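Local coordinates for protein lipolytic enzyme, G-D-S-L family (Bacteroides thetaiotaomicron, PDB 7BR2) that metabolises the drug diltiazem as a gut-microbial serine esterase of the SGNH (GDSL) hydrolase family, at residues T308-Y314 / W326-A332; I318-I323 / E340-Q345; D148-F152 / G202-I206. All coordinates share one frame; numbering follows the deposited sequence.

Interaction 1. Residues T308-Y314 / W326-A332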
# COMPACT_ATOMS: atom_id res chain seq x y z
N THR A 308 6.53 -9.66 -33.50
CA THR A 308 5.79 -10.00 -34.71
C THR A 308 6.83 -10.36 -35.76
O THR A 308 7.61 -9.50 -36.16
CB THR A 308 4.93 -8.84 -35.20
OG1 THR A 308 5.80 -7.80 -35.65
CG2 THR A 308 4.06 -8.30 -34.07
N GLY A 309 6.70 -11.55 -36.32
CA GLY A 309 7.70 -12.11 -37.19
C GLY A 309 7.42 -13.58 -37.33
O GLY A 309 6.28 -14.00 -37.16
N LEU A 310 8.44 -14.37 -37.66
CA LEU A 310 8.22 -15.79 -37.97
C LEU A 310 7.44 -16.53 -36.90
O LEU A 310 7.37 -16.08 -35.75
CB LEU A 310 9.55 -16.47 -38.20
CG LEU A 310 10.29 -16.09 -39.48
CD1 LEU A 310 11.34 -17.14 -39.55
CD2 LEU A 310 9.43 -16.08 -40.79
N LYS A 311 6.84 -17.65 -37.28
CA LYS A 311 5.87 -18.33 -36.44
C LYS A 311 6.34 -19.77 -36.18
O LYS A 311 7.38 -20.22 -36.66
CB LYS A 311 4.48 -18.28 -37.09
CG LYS A 311 4.05 -16.88 -37.59
CD LYS A 311 3.23 -16.09 -36.55
CE LYS A 311 3.07 -14.63 -36.95
NZ LYS A 311 1.84 -14.03 -36.34
N GLY A 312 5.54 -20.49 -35.41
CA GLY A 312 5.96 -21.74 -34.83
C GLY A 312 5.97 -21.61 -33.33
O GLY A 312 5.33 -20.71 -32.78
N GLN A 313 6.69 -22.50 -32.64
CA GLN A 313 6.81 -22.41 -31.19
C GLN A 313 8.23 -22.07 -30.77
O GLN A 313 9.21 -22.61 -31.30
CB GLN A 313 6.33 -23.68 -30.49
CG GLN A 313 4.83 -23.65 -30.39
CD GLN A 313 4.27 -24.83 -29.66
OE1 GLN A 313 4.23 -24.85 -28.43
NE2 GLN A 313 3.82 -25.83 -30.42
N TYR A 314 8.32 -21.14 -29.82
CA TYR A 314 9.59 -20.64 -29.34
C TYR A 314 9.64 -20.76 -27.83
O TYR A 314 8.62 -20.78 -27.12
CB TYR A 314 9.80 -19.16 -29.77
CG TYR A 314 9.96 -18.94 -31.28
CD1 TYR A 314 8.86 -18.98 -32.13
CD2 TYR A 314 11.21 -18.70 -31.85
CE1 TYR A 314 9.00 -18.79 -33.50
CE2 TYR A 314 11.35 -18.50 -33.23
CZ TYR A 314 10.24 -18.55 -34.04
OH TYR A 314 10.36 -18.37 -35.40
N TRP A 326 6.00 -20.43 -25.83
CA TRP A 326 4.83 -19.80 -26.42
C TRP A 326 4.81 -20.07 -27.92
O TRP A 326 5.86 -20.25 -28.55
CB TRP A 326 4.84 -18.28 -26.20
CG TRP A 326 4.45 -17.78 -24.82
CD1 TRP A 326 3.21 -17.36 -24.41
CD2 TRP A 326 5.31 -17.63 -23.68
NE1 TRP A 326 3.25 -16.97 -23.10
CE2 TRP A 326 4.52 -17.13 -22.62
CE3 TRP A 326 6.66 -17.89 -23.45
CZ2 TRP A 326 5.05 -16.88 -21.36
CZ3 TRP A 326 7.18 -17.63 -22.20
CH2 TRP A 326 6.38 -17.13 -21.17
N ASP A 327 3.61 -20.08 -28.48
CA ASP A 327 3.50 -20.01 -29.93
C ASP A 327 3.64 -18.56 -30.39
O ASP A 327 3.23 -17.62 -29.70
CB ASP A 327 2.18 -20.58 -30.42
CG ASP A 327 2.13 -20.62 -31.93
OD1 ASP A 327 1.87 -19.56 -32.53
OD2 ASP A 327 2.42 -21.69 -32.51
N ALA A 328 4.21 -18.39 -31.58
CA ALA A 328 4.46 -17.05 -32.08
C ALA A 328 3.19 -16.27 -32.36
O ALA A 328 3.27 -15.04 -32.53
CB ALA A 328 5.32 -17.11 -33.34
N ALA A 329 2.03 -16.91 -32.41
CA ALA A 329 0.78 -16.15 -32.41
C ALA A 329 0.64 -15.37 -31.11
O ALA A 329 0.30 -14.18 -31.11
CB ALA A 329 -0.41 -17.09 -32.63
N ASP A 330 0.91 -16.03 -29.97
CA ASP A 330 0.91 -15.34 -28.68
C ASP A 330 1.96 -14.25 -28.64
O ASP A 330 1.69 -13.12 -28.20
CB ASP A 330 1.15 -16.35 -27.55
CG ASP A 330 -0.02 -17.27 -27.33
OD1 ASP A 330 -1.17 -16.79 -27.43
OD2 ASP A 330 0.21 -18.47 -27.06
N LEU A 331 3.17 -14.54 -29.13
CA LEU A 331 4.24 -13.55 -29.13
C LEU A 331 3.86 -12.32 -29.96
O LEU A 331 4.14 -11.18 -29.56
CB LEU A 331 5.53 -14.18 -29.63
CG LEU A 331 6.09 -15.29 -28.73
CD1 LEU A 331 7.29 -16.00 -29.34
CD2 LEU A 331 6.46 -14.68 -27.40
N ALA A 332 3.20 -12.54 -31.10
CA ALA A 332 2.75 -11.41 -31.92
C ALA A 332 1.59 -10.69 -31.26
O ALA A 332 1.37 -9.50 -31.52
CB ALA A 332 2.36 -11.90 -33.32

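Interaction 2. Residues I318-I323 / E340-Q345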
# COMPACT_ATOMS: atom_id res chain seq x y z
N ILE A 318 15.65 -15.36 -20.80
CA ILE A 318 16.18 -14.04 -20.48
C ILE A 318 17.42 -14.25 -19.64
O ILE A 318 17.36 -14.94 -18.61
CB ILE A 318 15.15 -13.17 -19.74
CG1 ILE A 318 13.87 -13.04 -20.58
CG2 ILE A 318 15.75 -11.77 -19.45
CD1 ILE A 318 12.87 -12.02 -20.07
N ASP A 319 18.55 -13.70 -20.09
CA ASP A 319 19.84 -13.94 -19.44
C ASP A 319 20.09 -15.44 -19.25
O ASP A 319 20.60 -15.87 -18.21
CB ASP A 319 19.95 -13.18 -18.12
CG ASP A 319 20.39 -11.74 -18.32
OD1 ASP A 319 20.62 -11.35 -19.49
OD2 ASP A 319 20.52 -11.01 -17.31
N ASP A 320 19.64 -16.23 -20.22
CA ASP A 320 19.84 -17.68 -20.30
C ASP A 320 19.01 -18.46 -19.28
O ASP A 320 19.32 -19.63 -19.00
CB ASP A 320 21.32 -18.07 -20.19
CG ASP A 320 21.61 -19.43 -20.83
OD1 ASP A 320 21.08 -19.71 -21.93
OD2 ASP A 320 22.38 -20.23 -20.25
N GLN A 321 17.95 -17.88 -18.74
CA GLN A 321 17.03 -18.60 -17.86
C GLN A 321 15.73 -18.85 -18.62
O GLN A 321 15.09 -17.91 -19.10
CB GLN A 321 16.75 -17.83 -16.57
CG GLN A 321 17.23 -18.56 -15.31
CD GLN A 321 16.46 -19.87 -15.01
OE1 GLN A 321 15.22 -19.94 -15.07
NE2 GLN A 321 17.23 -20.92 -14.67
N GLU A 322 15.34 -20.11 -18.70
CA GLU A 322 14.12 -20.46 -19.39
C GLU A 322 12.92 -19.90 -18.64
O GLU A 322 12.76 -20.12 -17.44
CB GLU A 322 14.02 -21.98 -19.52
CG GLU A 322 12.71 -22.47 -20.11
CD GLU A 322 12.78 -23.91 -20.59
OE1 GLU A 322 13.88 -24.52 -20.56
OE2 GLU A 322 11.73 -24.44 -21.01
N ILE A 323 12.08 -19.17 -19.36
CA ILE A 323 10.89 -18.57 -18.80
C ILE A 323 9.65 -19.41 -19.10
O ILE A 323 8.81 -19.63 -18.23
CB ILE A 323 10.73 -17.14 -19.35
CG1 ILE A 323 12.04 -16.36 -19.21
CG2 ILE A 323 9.54 -16.45 -18.70
CD1 ILE A 323 12.52 -16.18 -17.77
N GLU A 340 5.60 -13.31 -15.35
CA GLU A 340 6.52 -14.44 -15.45
C GLU A 340 7.55 -14.29 -14.33
O GLU A 340 8.54 -13.57 -14.48
CB GLU A 340 7.17 -14.47 -16.83
CG GLU A 340 6.17 -14.53 -17.97
CD GLU A 340 5.27 -15.75 -17.89
OE1 GLU A 340 5.75 -16.80 -17.43
OE2 GLU A 340 4.09 -15.66 -18.30
N SER A 341 7.31 -14.97 -13.21
CA SER A 341 8.16 -14.80 -12.03
C SER A 341 9.59 -15.29 -12.25
O SER A 341 10.46 -15.02 -11.42
CB SER A 341 7.54 -15.51 -10.83
OG SER A 341 7.84 -16.89 -10.88
N LYS A 342 9.85 -16.00 -13.34
CA LYS A 342 11.19 -16.52 -13.57
C LYS A 342 12.14 -15.52 -14.23
O LYS A 342 13.33 -15.83 -14.35
CB LYS A 342 11.11 -17.79 -14.41
CG LYS A 342 10.43 -18.95 -13.72
CD LYS A 342 10.34 -20.12 -14.68
CE LYS A 342 9.49 -21.26 -14.14
NZ LYS A 342 10.20 -22.58 -14.22
N THR A 343 11.66 -14.36 -14.68
CA THR A 343 12.57 -13.42 -15.33
C THR A 343 13.56 -12.87 -14.31
O THR A 343 13.24 -12.76 -13.11
CB THR A 343 11.84 -12.26 -16.00
OG1 THR A 343 11.40 -11.30 -15.04
CG2 THR A 343 10.64 -12.77 -16.81
N PRO A 344 14.77 -12.52 -14.75
CA PRO A 344 15.74 -11.94 -13.82
C PRO A 344 15.28 -10.64 -13.21
O PRO A 344 15.50 -10.42 -12.02
CB PRO A 344 16.99 -11.75 -14.70
CG PRO A 344 16.82 -12.80 -15.76
CD PRO A 344 15.35 -12.81 -16.06
N GLN A 345 14.61 -9.78 -13.99
CA GLN A 345 14.11 -8.52 -13.44
C GLN A 345 13.00 -8.76 -12.42
O GLN A 345 12.84 -7.96 -11.49
CB GLN A 345 13.62 -7.58 -14.55
CG GLN A 345 12.43 -8.07 -15.38
CD GLN A 345 12.81 -8.70 -16.73
OE1 GLN A 345 13.79 -9.44 -16.84
NE2 GLN A 345 12.00 -8.43 -17.75
O HOH W 1 5.63 -19.34 -18.14

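Interaction 3. Residues D148-F152 / G202-I206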
# COMPACT_ATOMS: atom_id res chain seq x y z
N ASP A 148 -20.31 -16.88 11.67
CA ASP A 148 -20.20 -16.54 13.09
C ASP A 148 -19.77 -15.09 13.31
O ASP A 148 -19.39 -14.74 14.43
CB ASP A 148 -19.28 -17.51 13.83
CG ASP A 148 -19.85 -18.94 13.88
OD1 ASP A 148 -20.98 -19.13 13.40
OD2 ASP A 148 -19.17 -19.86 14.41
N ASN A 149 -19.81 -14.23 12.28
CA ASN A 149 -19.47 -12.82 12.43
C ASN A 149 -20.71 -11.99 12.12
O ASN A 149 -21.17 -11.98 10.98
CB ASN A 149 -18.29 -12.42 11.53
CG ASN A 149 -17.78 -11.01 11.85
OD1 ASN A 149 -18.38 -10.02 11.43
ND2 ASN A 149 -16.67 -10.91 12.59
N THR A 150 -21.22 -11.29 13.13
CA THR A 150 -22.50 -10.60 13.05
C THR A 150 -22.31 -9.18 12.53
O THR A 150 -21.37 -8.48 12.93
CB THR A 150 -23.16 -10.57 14.42
OG1 THR A 150 -23.13 -11.89 14.99
CG2 THR A 150 -24.62 -10.20 14.27
N VAL A 151 -23.21 -8.73 11.65
CA VAL A 151 -23.07 -7.45 10.97
C VAL A 151 -23.54 -6.32 11.87
O VAL A 151 -24.65 -6.37 12.41
CB VAL A 151 -23.86 -7.45 9.65
CG1 VAL A 151 -23.85 -6.07 9.02
CG2 VAL A 151 -23.32 -8.47 8.71
N PHE A 152 -22.72 -5.27 12.00
CA PHE A 152 -23.17 -4.03 12.63
C PHE A 152 -23.93 -3.22 11.59
O PHE A 152 -23.33 -2.57 10.73
CB PHE A 152 -21.99 -3.27 13.23
CG PHE A 152 -21.19 -4.08 14.22
CD1 PHE A 152 -21.80 -4.61 15.35
CD2 PHE A 152 -19.84 -4.34 14.02
CE1 PHE A 152 -21.08 -5.37 16.26
CE2 PHE A 152 -19.12 -5.10 14.93
CZ PHE A 152 -19.74 -5.62 16.05
N GLY A 202 -11.16 -8.62 5.18
CA GLY A 202 -10.62 -9.52 6.20
C GLY A 202 -11.68 -10.39 6.87
O GLY A 202 -12.85 -10.40 6.51
N ASN A 203 -11.22 -11.09 7.91
CA ASN A 203 -12.08 -12.04 8.62
C ASN A 203 -13.16 -11.37 9.46
O ASN A 203 -14.13 -12.03 9.84
CB ASN A 203 -11.23 -12.95 9.53
CG ASN A 203 -9.85 -13.25 8.94
OD1 ASN A 203 -9.71 -13.54 7.75
ND2 ASN A 203 -8.83 -13.21 9.79
N ASP A 204 -13.02 -10.07 9.77
CA ASP A 204 -13.91 -9.42 10.73
C ASP A 204 -14.68 -8.26 10.12
O ASP A 204 -15.29 -7.47 10.86
CB ASP A 204 -13.13 -8.92 11.95
CG ASP A 204 -12.10 -7.85 11.60
OD1 ASP A 204 -11.98 -7.47 10.41
OD2 ASP A 204 -11.42 -7.37 12.53
N ARG A 205 -14.66 -8.12 8.79
CA ARG A 205 -15.35 -7.08 8.05
C ARG A 205 -14.71 -5.71 8.22
O ARG A 205 -15.19 -4.72 7.63
CB ARG A 205 -16.84 -6.98 8.43
CG ARG A 205 -17.53 -8.34 8.55
CD ARG A 205 -18.95 -8.17 9.01
NE ARG A 205 -19.85 -8.43 7.90
CZ ARG A 205 -20.47 -9.57 7.67
NH1 ARG A 205 -21.25 -9.66 6.61
NH2 ARG A 205 -20.36 -10.60 8.50
N ILE A 206 -13.64 -5.60 9.02
CA ILE A 206 -13.05 -4.33 9.42
C ILE A 206 -11.62 -4.19 8.91
O ILE A 206 -11.27 -3.19 8.28
CB ILE A 206 -13.09 -4.16 10.95
CG1 ILE A 206 -14.53 -4.21 11.45
CG2 ILE A 206 -12.32 -2.91 11.38
CD1 ILE A 206 -14.65 -4.41 12.94

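Interaction 1. Residues T308-Y314 / W326-A332
Tyr-314 and Trp-326 face each other near the open end of an antiparallel beta hairpin, strands 313-318 and 321-327, as a hydrogen-bonded pair. Tyr-314 N donates to Trp-326 O at 2.9 Å, and Trp-326 N returns the bond to Tyr-314 O at 2.9 Å. Gln-313 and Asp-327 make the adjoining non-hydrogen-bonded pair, with their side chains on the sheet face opposite to that of Tyr-314 and Trp-326. These two side chains cross at about a right angle, Gln-313 CG lying 3.8 Å from Asp-327 OD2.

The pairing then runs on into helix 328-333, where Ala-328 N donates to Gly-312 O at 2.8 Å. Ala-328 also turns its methyl group into the bend of the opposite segment, CB sitting 3.3 Å from Leu-310 O. The Tyr-314 ring meets the same methyl obliquely (CE1 to Ala-328 CB, 4.0 Å), while Leu-331 CD1 packs on Tyr-314 CB. From the exposed side, Lys-311 bends at its second torsion (chi2 -93°), which lays CD alongside Ala-328 CB and carries NZ to 3.7 Å from Ala-332 CB. The backbone conformation of Gly-312 suits a residue without a side chain, since a CB would collide with the carbonyl O of Lys-311.

Further out, Tyr-314 and Leu-331 both rest on Leu-447 of strand 443-449, and the Gln-313 backbone bonds to Ile-450. Thr-308, whose CG2 touches Ala-332, belongs to another sheet and packs on Glu-235 and Asn-237. Asp-327 is the N-cap where strand gives way to helix: with CG anti to the backbone N (chi1 -174°), OD1 accepts from Ala-329 N at 2.7 Å on the anti side of the carboxylate, 18° out of its plane.

Interaction 2. Residues I318-I323 / E340-Q345
Ile-323 and Ile-318 carry the apolar part of this contact, in which a hairpin edge packs on the turn that leads into the long helix 344-377. Ile-323 straddles that turn with its two branches. CG2, anti to the backbone N, lies 3.6 Å from Glu-340 CB, while the bent CG1 branch (chi2 -62°) brings CD1 over the backbone, 3.5 Å from Lys-342 O. The same CD1 stands 4.0 Å from Thr-343 CG2, a methyl that Ile-318 CD1 also touches. Ile-318 crosses Pro-344 obliquely, its CG2 3.6 Å from Pro-344 CD, and Asp-319 CB extends this patch to the neighbouring ring carbon, 3.9 Å from Pro-344 CG. With an alanine at Ile-323 both outer methyls go, which is likely to leave a gap against the 340-343 turn, Glu-340 CB losing its partner CG2 and Thr-343 CG2 keeping Ile-318 alone across the contact.

Polar links across the segments are indirect. A water donates to Ile-323 O at 3.2 Å and to Glu-340 OE1 at 2.6 Å, bridging a strand carbonyl to a carboxylate.

Turns and caps set the two surfaces. A type I' turn from Ile-318 to Gln-321 links the two hairpin strands, and a type I turn from Glu-340 to Thr-343 precedes the helix. Thr-343 is the N-cap, its OG1 accepting from Tyr-346 N. Asp-319 turns its carboxylate to strand 443-449, with a salt bridge to Arg-443 and a bond to Lys-444 N; Gln-345 NE2 bonds to Glu-303.

With methyls and a proline ring meeting directly, the polar ends of Asp-319, Thr-343 and Gln-345 bonded outside the contact and Glu-340 reached through water, the junction rests chiefly on apolar shape fit.

Interaction 3. Residues D148-F152 / G202-I206
Val-151 and Asn-149 hold the Arg-205 side chain from two directions, and this is the tight part of the contact. Val-151 CG2 sits over the centre of one guanidinium face, 3.2 Å from Arg-205 CZ. Asn-149 slides past the arginine in the opposite direction and places OD1 at the guanidinium edge, in its plane, 3.1 Å from Arg-205 CD; amide and guanidinium planes are 28° apart. Although Asn-149 O comes within 3.0 Å of Arg-205 NH2, the angle is too poor for a hydrogen bond. The arginine's firm polar partner lies outside the two segments: the Asp-141 carbonyl O accepts from Arg-205 NE, while a bend at chi3 (107°) turns the guanidinium beneath the valine methyl.

Toward the more exposed Asn-203 the packing is looser. Asn-149 ND2 only brushes the turn there, 3.6 Å from Asp-204 CA, and the Asn-203 side chain leads away, with a weak bond to Gly-282 O.

Within the second segment, Gly-202 to Arg-205 form a type I turn, and Asp-204 OD1 accepts from Ile-206 N at 2.9 Å in an Asx turn. Asp-204 OD2 is hydrogen-bonded to His-207 ND1, an arrangement consistent with the aspartate and histidine of the Ser-His-Asp triad of SGNH hydrolases, so the 148-152 loop probably flanks the catalytic loop.

From the N terminus, interaction 3 comes first: it closes the loop from 148-152 to 202-206, spanning helices 155-173 and 181-194 and strand 176-179 of the region with the parallel sheet, and is complete before the others begin. Interactions 1 and 2 then cross, because 318-323 falls between 308-314 and 326-332 while its partner 340-345 lies beyond both. Interaction 1 closes the hairpin and joins it to helix 328-333; interaction 2 joins the same hairpin to the start of helix 344-377. They share strand 321-327 and touch where Trp-326 CZ2 lies 3.4 Å from Glu-340 OE2. Interaction 3 stays apart, its nearest atoms about 32 Å from interaction 1 and 25 Å from interaction 2.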